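Valine-pyruvate aminotransferase (Salmonella typhimurium, PDB 3G7Q) is a pyridoxal 5'-phosphate-dependent aminotransferase that probably moves the amino group of valine to pyruvate, taking part in the biosynthesis of alanine. Local coordinates at residues A[49-54]-A[249-254]; A[291-294]-A[298-301]; A[321-326]-A[331-336]. One frame throughout, in Å; residues are numbered along the deposited sequence. Where two conformers were deposited one is given.

Contacts 1 and 2 belong to one neighbourhood: their centres lie 11 Å apart and their side chains meet. Tyr50 OH is 2.7 Å from Asp298 OD2, a probable hydrogen bond, and Leu54 CD1 packs at 3.5 Å on Glu292 CG, so helix 45-61 leans on the corner between helices 285-295 and 299-325. Contact 3 is remote, its centre about 30 Å from that of contact 1 and 35 Å from that of contact 2. Helix 299-325 serves contacts 2 and 3 with its first and last turns. Segment 249-254 probably lies by the cofactor: its Ser-Lys pattern resembles that at the cofactor lysine of class I aminotransferases, making Lys250 the likely counterpart.

Contact 1: A[49-54]-A[249-254]; sequences DYFQTL and SKLGLP
Phe51 and Leu253 mark the nearest backbone approach, with CA atoms 9.0 Å apart: a regular helix in 49-54 faces a short 3-10 turn, 249-251, and the bend after it. In that bend Gly252 takes a positive phi of 107°, and the amides of Gly252 and Leu253 both donate to Ser249 O from the same face of its plane, which closes the turn. No hydrogen bond crosses between the segments, and from the helix every contact is made by the Phe51 ring. A chi1 of -65° puts CG of Phe51 trans to its own carbonyl carbon and swings the ring out from the helix toward the turn. Leu253 comes from the opposite direction and sets a methyl on the ring: Leu253 CD2 sits 3.7 Å from the centroid of the Phe51 ring, only 4° off the normal, a well-centred CH-pi contact. The isobutyl group spreads beyond the centre too, with Leu253 CG 3.7 Å from Phe51 CZ and Leu253 CD1 3.8 Å from Phe51 CE1. At the ring edge, close to its plane, Leu251 O stands 3.6 Å from Phe51 CZ, while Gly252 O lies obliquely near CE2. The second subunit adds to the same patch, its Cys69 packing on both Phe51 and Leu253, so the contact borders the dimer interface. The chemistry is divided by direction: the electron-rich ring face receives an aliphatic methyl, and the slightly positive C-H edge meets a carbonyl oxygen, probably a mildly favourable match between the turn and the helix beside it.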
loop_
_atom_site.group_PDB
_atom_site.type_symbol
_atom_site.label_atom_id
_atom_site.label_comp_id
_atom_site.label_asym_id
_atom_site.label_seq_id
_atom_site.Cartn_x
_atom_site.Cartn_y
_atom_site.Cartn_z
ATOM N N ASP A 49 10.354 24.386 -5.079
ATOM C CA ASP A 49 11.304 24.710 -6.141
ATOM C C ASP A 49 12.327 23.583 -6.308
ATOM O O ASP A 49 12.637 23.178 -7.430
ATOM C CB ASP A 49 12.059 26.021 -5.832
ATOM C CG ASP A 49 11.166 27.255 -5.872
ATOM O OD1 ASP A 49 10.028 27.201 -6.399
ATOM O OD2 ASP A 49 11.632 28.308 -5.376
ATOM N N TYR A 50 12.850 23.087 -5.190
ATOM C CA TYR A 50 13.798 21.983 -5.213
ATOM C C TYR A 50 13.195 20.758 -5.901
ATOM O O TYR A 50 13.802 20.199 -6.795
ATOM C CB TYR A 50 14.233 21.586 -3.794
ATOM C CG TYR A 50 15.161 20.407 -3.824
ATOM C CD1 TYR A 50 16.536 20.576 -4.016
ATOM C CD2 TYR A 50 14.664 19.109 -3.693
ATOM C CE1 TYR A 50 17.384 19.484 -4.070
ATOM C CE2 TYR A 50 15.498 18.022 -3.767
ATOM C CZ TYR A 50 16.852 18.203 -3.942
ATOM O OH TYR A 50 17.665 17.099 -3.999
ATOM N N PHE A 51 12.002 20.341 -5.482
ATOM C CA PHE A 51 11.372 19.162 -6.107
ATOM C C PHE A 51 11.067 19.365 -7.585
ATOM O O PHE A 51 11.185 18.420 -8.386
ATOM C CB PHE A 51 10.106 18.754 -5.371
ATOM C CG PHE A 51 10.341 18.274 -3.939
ATOM C CD1 PHE A 51 11.299 17.308 -3.645
ATOM C CD2 PHE A 51 9.536 18.712 -2.914
ATOM C CE1 PHE A 51 11.485 16.858 -2.334
ATOM C CE2 PHE A 51 9.742 18.267 -1.589
ATOM C CZ PHE A 51 10.726 17.347 -1.314
ATOM N N GLN A 52 10.653 20.572 -7.966
ATOM C CA GLN A 52 10.386 20.848 -9.373
ATOM C C GLN A 52 11.651 20.679 -10.215
ATOM O O GLN A 52 11.622 20.084 -11.313
ATOM C CB GLN A 52 9.777 22.240 -9.555
ATOM C CG GLN A 52 9.530 22.630 -10.997
ATOM C CD GLN A 52 8.553 21.704 -11.727
ATOM O OE1 GLN A 52 7.608 21.183 -11.129
ATOM N NE2 GLN A 52 8.738 21.571 -13.014
ATOM N N THR A 53 12.775 21.176 -9.712
ATOM C CA THR A 53 14.032 21.043 -10.433
ATOM C C THR A 53 14.490 19.585 -10.458
ATOM O O THR A 53 14.961 19.094 -11.472
ATOM C CB THR A 53 15.124 21.937 -9.797
ATOM O OG1 THR A 53 14.662 23.287 -9.818
ATOM C CG2 THR A 53 16.453 21.827 -10.555
ATOM N N LEU A 54 14.362 18.900 -9.329
ATOM C CA LEU A 54 14.757 17.508 -9.264
ATOM C C LEU A 54 13.938 16.665 -10.254
ATOM O O LEU A 54 14.482 15.834 -10.987
ATOM C CB LEU A 54 14.551 16.977 -7.865
ATOM C CG LEU A 54 14.962 15.536 -7.618
ATOM C CD1 LEU A 54 16.487 15.338 -7.872
ATOM C CD2 LEU A 54 14.561 15.122 -6.210
ATOM N N SER A 249 7.121 11.129 3.511
ATOM C CA SER A 249 6.006 12.071 3.341
ATOM C C SER A 249 6.178 13.424 4.006
ATOM O O SER A 249 5.865 14.459 3.399
ATOM C CB SER A 249 4.687 11.442 3.806
ATOM O OG SER A 249 4.643 11.343 5.198
ATOM N N LYS A 250 6.748 13.448 5.207
ATOM C CA LYS A 250 6.886 14.716 5.934
ATOM C C LYS A 250 8.044 15.581 5.405
ATOM O O LYS A 250 8.259 16.704 5.880
ATOM C CB LYS A 250 6.903 14.483 7.440
ATOM C CG LYS A 250 5.772 13.549 7.943
ATOM C CD LYS A 250 4.348 14.036 7.615
ATOM C CE LYS A 250 3.317 12.976 7.996
ATOM N NZ LYS A 250 1.955 13.457 7.707
ATOM N N LEU A 251 8.772 15.060 4.413
ATOM C CA LEU A 251 9.759 15.834 3.687
ATOM C C LEU A 251 9.048 16.797 2.726
ATOM O O LEU A 251 9.686 17.661 2.130
ATOM C CB LEU A 251 10.668 14.914 2.859
ATOM C CG LEU A 251 11.969 15.520 2.321
ATOM C CD1 LEU A 251 12.951 15.666 3.454
ATOM C CD2 LEU A 251 12.573 14.660 1.218
ATOM N N GLY A 252 7.731 16.631 2.563
ATOM C CA GLY A 252 6.933 17.442 1.640
ATOM C C GLY A 252 6.523 16.648 0.403
ATOM O O GLY A 252 6.237 17.232 -0.645
ATOM N N LEU A 253 6.480 15.325 0.532
ATOM C CA LEU A 253 6.106 14.427 -0.550
ATOM C C LEU A 253 4.957 13.522 -0.100
ATOM O O LEU A 253 5.050 12.300 -0.211
ATOM C CB LEU A 253 7.316 13.601 -0.988
ATOM C CG LEU A 253 8.490 14.391 -1.579
ATOM C CD1 LEU A 253 9.733 13.519 -1.777
ATOM C CD2 LEU A 253 8.068 15.081 -2.925
ATOM N N PRO A 254 3.857 14.128 0.379
ATOM C CA PRO A 254 2.753 13.320 0.902
ATOM C C PRO A 254 2.079 12.467 -0.165
ATOM O O PRO A 254 1.365 11.531 0.182
ATOM C CB PRO A 254 1.800 14.377 1.466
ATOM C CG PRO A 254 2.048 15.580 0.628
ATOM C CD PRO A 254 3.535 15.566 0.457
#

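Contact 2: A[291-294]-A[298-301]; sequences CEMI and DLLR
Leu299 lays its CD2 methyl against Ile294, 3.7 Å from CG1, the two side chains running side by side and pointing the same way. With CG anti to the backbone N (chi1 -177°), Leu299 stretches back across the junction toward the preceding helix. Closer to the backbone, CB of Met293, present as selenomethionine, and CB of Leu299 come within 4.2 Å of each other. The backbone closes the corner: Asp298 N donates to Met293 O at 2.9 Å, an almost straight bond (168° at the hydrogen) that spans five residues rather than the four of an alpha-helix. Asp298 then divides its carboxylate. Its OD1 takes a salt bridge from Arg301 NH2, 3.1 Å away, with the oxygen in the guanidinium plane but approached from above the carboxylate plane; OD2 goes to Tyr50 of helix 45-61. With both oxygens engaged, rotation of the carboxylate should be restricted, and the nearby arginine would be expected to favour the charged form of the aspartate. The result is a sharp junction of two successive helices, 285-295 and 299-325, across a short linker, the latter resembling the long helix that in class I aminotransferases leads from the large domain into the small one.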
loop_
_atom_site.group_PDB
_atom_site.type_symbol
_atom_site.label_atom_id
_atom_site.label_comp_id
_atom_site.label_asym_id
_atom_site.label_seq_id
_atom_site.Cartn_x
_atom_site.Cartn_y
_atom_site.Cartn_z
ATOM N N CYS A 291 16.766 8.117 -3.603
ATOM C CA CYS A 291 18.088 7.712 -4.078
ATOM C C CYS A 291 18.853 8.914 -4.626
ATOM O O CYS A 291 20.038 9.109 -4.336
ATOM C CB CYS A 291 18.016 6.662 -5.180
ATOM S SG CYS A 291 17.726 4.992 -4.662
ATOM N N GLU A 292 18.155 9.721 -5.417
ATOM C CA GLU A 292 18.746 10.888 -6.033
ATOM C C GLU A 292 19.138 11.927 -4.993
ATOM O O GLU A 292 20.235 12.488 -5.070
ATOM C CB GLU A 292 17.772 11.474 -7.057
ATOM C CG GLU A 292 18.359 12.396 -8.069
ATOM C CD GLU A 292 19.466 11.754 -8.921
ATOM O OE1 GLU A 292 19.467 10.529 -9.198
ATOM O OE2 GLU A 292 20.373 12.513 -9.265
HETATM N N MSE A 293 18.255 12.191 -4.024
HETATM C CA MSE A 293 18.574 13.161 -2.977
HETATM C C MSE A 293 19.775 12.712 -2.146
HETATM O O MSE A 293 20.620 13.535 -1.773
HETATM C CB MSE A 293 17.362 13.432 -2.067
HETATM C CG MSE A 293 16.268 14.200 -2.781
HETATM SE SE MSE A 293 14.807 14.660 -1.609
HETATM C CE MSE A 293 14.117 12.908 -1.423
ATOM N N ILE A 294 19.864 11.414 -1.866
ATOM C CA ILE A 294 20.999 10.878 -1.094
ATOM C C ILE A 294 22.292 11.008 -1.900
ATOM O O ILE A 294 23.316 11.458 -1.381
ATOM C CB ILE A 294 20.760 9.421 -0.678
ATOM C CG1 ILE A 294 19.663 9.372 0.380
ATOM C CG2 ILE A 294 22.052 8.784 -0.138
ATOM C CD1 ILE A 294 19.100 7.987 0.630
ATOM N N ASP A 298 21.716 15.942 -0.586
ATOM C CA ASP A 298 20.710 16.959 -0.306
ATOM C C ASP A 298 19.737 16.578 0.803
ATOM O O ASP A 298 19.096 17.461 1.368
ATOM C CB ASP A 298 19.866 17.218 -1.552
ATOM C CG ASP A 298 20.633 17.917 -2.644
ATOM O OD1 ASP A 298 21.590 18.644 -2.323
ATOM O OD2 ASP A 298 20.233 17.749 -3.819
ATOM N N LEU A 299 19.604 15.294 1.116
ATOM C CA LEU A 299 18.531 14.876 2.032
ATOM C C LEU A 299 18.703 15.451 3.447
ATOM O O LEU A 299 17.794 16.088 3.991
ATOM C CB LEU A 299 18.415 13.346 2.023
ATOM C CG LEU A 299 17.310 12.709 2.866
ATOM C CD1 LEU A 299 15.941 13.249 2.451
ATOM C CD2 LEU A 299 17.408 11.161 2.766
ATOM N N LEU A 300 19.876 15.253 4.034
ATOM C CA LEU A 300 20.141 15.809 5.350
ATOM C C LEU A 300 20.220 17.337 5.325
ATOM O O LEU A 300 19.697 18.010 6.220
ATOM C CB LEU A 300 21.437 15.193 5.943
ATOM C CG LEU A 300 21.285 13.814 6.621
ATOM C CD1 LEU A 300 20.490 12.841 5.788
ATOM C CD2 LEU A 300 22.645 13.197 7.014
ATOM N N ARG A 301 20.868 17.904 4.297
ATOM C CA ARG A 301 21.011 19.357 4.192
ATOM C C ARG A 301 19.658 20.079 4.184
ATOM O O ARG A 301 19.453 21.113 4.856
ATOM C CB ARG A 301 21.759 19.707 2.890
ATOM C CG ARG A 301 21.926 21.207 2.624
ATOM C CD ARG A 301 22.723 21.494 1.337
ATOM N NE ARG A 301 22.018 21.095 0.122
ATOM C CZ ARG A 301 21.071 21.827 -0.471
ATOM N NH1 ARG A 301 20.690 22.992 0.031
ATOM N NH2 ARG A 301 20.490 21.395 -1.578
#

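Contact 3: A[321-326]-A[331-336]; sequences IIRRYL and CLIHKP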
loop_
_atom_site.group_PDB
_atom_site.type_symbol
_atom_site.label_atom_id
_atom_site.label_comp_id
_atom_site.label_asym_id
_atom_site.label_seq_id
_atom_site.Cartn_x
_atom_site.Cartn_y
_atom_site.Cartn_z
ATOM N N ILE A 321 0.233 33.906 18.145
ATOM C CA ILE A 321 -1.159 34.200 17.748
ATOM C C ILE A 321 -2.078 33.692 18.841
ATOM O O ILE A 321 -2.923 34.431 19.345
ATOM C CB ILE A 321 -1.531 33.583 16.380
ATOM C CG1 ILE A 321 -0.764 34.251 15.232
ATOM C CG2 ILE A 321 -3.048 33.717 16.100
ATOM C CD1 ILE A 321 -0.905 33.507 13.872
ATOM N N ILE A 322 -1.888 32.443 19.251
ATOM C CA ILE A 322 -2.704 31.849 20.311
ATOM C C ILE A 322 -2.679 32.707 21.567
ATOM O O ILE A 322 -3.726 33.014 22.157
ATOM C CB ILE A 322 -2.245 30.404 20.653
ATOM C CG1 ILE A 322 -2.533 29.447 19.473
ATOM C CG2 ILE A 322 -2.936 29.887 21.946
ATOM C CD1 ILE A 322 -1.908 28.068 19.652
ATOM N N ARG A 323 -1.485 33.104 21.980
ATOM C CA ARG A 323 -1.344 33.883 23.213
ATOM C C ARG A 323 -1.959 35.294 23.158
ATOM O O ARG A 323 -2.251 35.887 24.213
ATOM C CB ARG A 323 0.122 33.895 23.628
ATOM C CG ARG A 323 0.594 32.526 24.126
ATOM C CD ARG A 323 0.067 32.266 25.507
ATOM N NE ARG A 323 0.370 30.919 26.040
ATOM C CZ ARG A 323 -0.499 29.982 26.398
ATOM N NH1 ARG A 323 -1.813 30.187 26.324
ATOM N NH2 ARG A 323 -0.028 28.836 26.891
ATOM N N ARG A 324 -2.198 35.829 21.967
ATOM C CA ARG A 324 -2.931 37.104 21.866
ATOM C C ARG A 324 -4.374 36.923 22.263
ATOM O O ARG A 324 -5.015 37.876 22.676
ATOM C CB ARG A 324 -2.855 37.688 20.476
ATOM C CG ARG A 324 -1.482 38.300 20.210
ATOM C CD ARG A 324 -1.441 39.179 19.002
ATOM N NE ARG A 324 -1.331 38.445 17.769
ATOM C CZ ARG A 324 -2.267 38.362 16.825
ATOM N NH1 ARG A 324 -3.450 38.982 16.912
ATOM N NH2 ARG A 324 -1.985 37.655 15.748
ATOM N N TYR A 325 -4.877 35.692 22.155
ATOM C CA TYR A 325 -6.301 35.387 22.443
ATOM C C TYR A 325 -6.561 34.581 23.689
ATOM O O TYR A 325 -7.660 34.693 24.268
ATOM C CB TYR A 325 -6.907 34.636 21.247
ATOM C CG TYR A 325 -7.058 35.484 20.009
ATOM C CD1 TYR A 325 -8.193 36.259 19.824
ATOM C CD2 TYR A 325 -6.041 35.544 19.024
ATOM C CE1 TYR A 325 -8.336 37.049 18.711
ATOM C CE2 TYR A 325 -6.172 36.363 17.925
ATOM C CZ TYR A 325 -7.343 37.096 17.763
ATOM O OH TYR A 325 -7.531 37.908 16.664
ATOM N N LEU A 326 -5.602 33.734 24.086
ATOM C CA LEU A 326 -5.784 32.802 25.200
ATOM C C LEU A 326 -4.551 32.724 26.068
ATOM O O LEU A 326 -3.482 32.414 25.553
ATOM C CB LEU A 326 -6.051 31.410 24.616
ATOM C CG LEU A 326 -7.399 31.157 23.921
ATOM C CD1 LEU A 326 -7.322 29.908 22.976
ATOM C CD2 LEU A 326 -8.505 30.988 24.923
ATOM N N CYS A 331 -5.719 28.130 28.224
ATOM C CA CYS A 331 -5.084 27.210 27.271
ATOM C C CYS A 331 -3.627 26.924 27.593
ATOM O O CYS A 331 -2.782 27.824 27.524
ATOM C CB CYS A 331 -5.189 27.798 25.859
ATOM S SG CYS A 331 -4.589 26.679 24.526
ATOM N N LEU A 332 -3.342 25.683 27.979
ATOM C CA LEU A 332 -1.977 25.210 28.168
ATOM C C LEU A 332 -1.582 24.512 26.852
ATOM O O LEU A 332 -2.380 23.791 26.257
ATOM C CB LEU A 332 -1.848 24.278 29.353
ATOM C CG LEU A 332 -2.177 24.909 30.712
ATOM C CD1 LEU A 332 -2.160 23.894 31.847
ATOM C CD2 LEU A 332 -1.203 26.052 31.023
ATOM N N ILE A 333 -0.352 24.732 26.427
ATOM C CA ILE A 333 0.138 24.234 25.147
ATOM C C ILE A 333 1.247 23.241 25.417
ATOM O O ILE A 333 2.205 23.553 26.119
ATOM C CB ILE A 333 0.672 25.405 24.307
ATOM C CG1 ILE A 333 -0.432 26.461 24.057
ATOM C CG2 ILE A 333 1.223 24.901 22.953
ATOM C CD1 ILE A 333 0.091 27.777 23.372
ATOM N N HIS A 334 1.156 22.031 24.873
ATOM C CA HIS A 334 2.259 21.090 25.096
ATOM C C HIS A 334 3.509 21.715 24.487
ATOM O O HIS A 334 3.454 22.302 23.401
ATOM C CB HIS A 334 2.023 19.727 24.456
ATOM C CG HIS A 334 2.972 18.675 24.941
ATOM N ND1 HIS A 334 4.287 18.614 24.528
ATOM C CD2 HIS A 334 2.810 17.667 25.839
ATOM C CE1 HIS A 334 4.890 17.599 25.136
ATOM N NE2 HIS A 334 4.026 17.018 25.950
ATOM N N LYS A 335 4.629 21.635 25.191
ATOM C CA LYS A 335 5.893 22.158 24.631
ATOM C C LYS A 335 6.105 21.596 23.224
ATOM O O LYS A 335 6.077 20.409 23.019
ATOM C CB LYS A 335 7.062 21.808 25.537
ATOM C CG LYS A 335 8.343 22.443 25.024
ATOM C CD LYS A 335 9.493 22.080 25.916
ATOM C CE LYS A 335 10.708 22.909 25.493
ATOM N NZ LYS A 335 11.841 22.616 26.401
ATOM N N PRO A 336 6.243 22.468 22.222
ATOM C CA PRO A 336 6.353 21.984 20.854
ATOM C C PRO A 336 7.790 21.574 20.546
ATOM O O PRO A 336 8.593 22.384 20.103
ATOM C CB PRO A 336 5.905 23.208 20.032
ATOM C CG PRO A 336 6.261 24.294 20.779
ATOM C CD PRO A 336 6.191 23.939 22.264
#
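The Arg323 guanidinium has the Ile333 CD1 methyl over one face, 3.7 Å above its plane and displaced toward the rim, while carbonyl oxygens meet it at the edge. Cys331 O is gripped end-on by two nitrogens, at 2.8 Å from Arg323 NH1 and 3.0 Å from Arg323 NH2, and lies only 4° out of the guanidinium plane. Arg323 NH1 also donates to Leu326 O at 2.9 Å; that oxygen is in the guanidinium plane too, although the donor stands above the plane of the Leu326 carbonyl. A bend at chi2 (-75°) curls the arginine chain over to reach these oxygens, and NH2 has a further partner in Glu163 O. Three carbonyls thus fix the orientation of the group; those of Leu326 and Cys331 are at the two ends of the connection between helix and strand, so the arginine staples them together. After helix 299-325 the chain turns, and strand 332-334 runs back nearly antiparallel to it (162°, axes 11.0 Å apart), lying between strands 165-169 and 341-345 in the mixed sheet. Alongside these polar contacts the packing is apolar. Ile322 and Ile333 reach toward each other tip to tip, CG2 of the former 4.0 Å from CD1 of the latter. Nearer the turn, Leu326 CB rests 3.9 Å from Cys331 CB, with Leu326 backed by Ala407 of helix 396-416 and Cys331 by Leu344 of the adjoining strand.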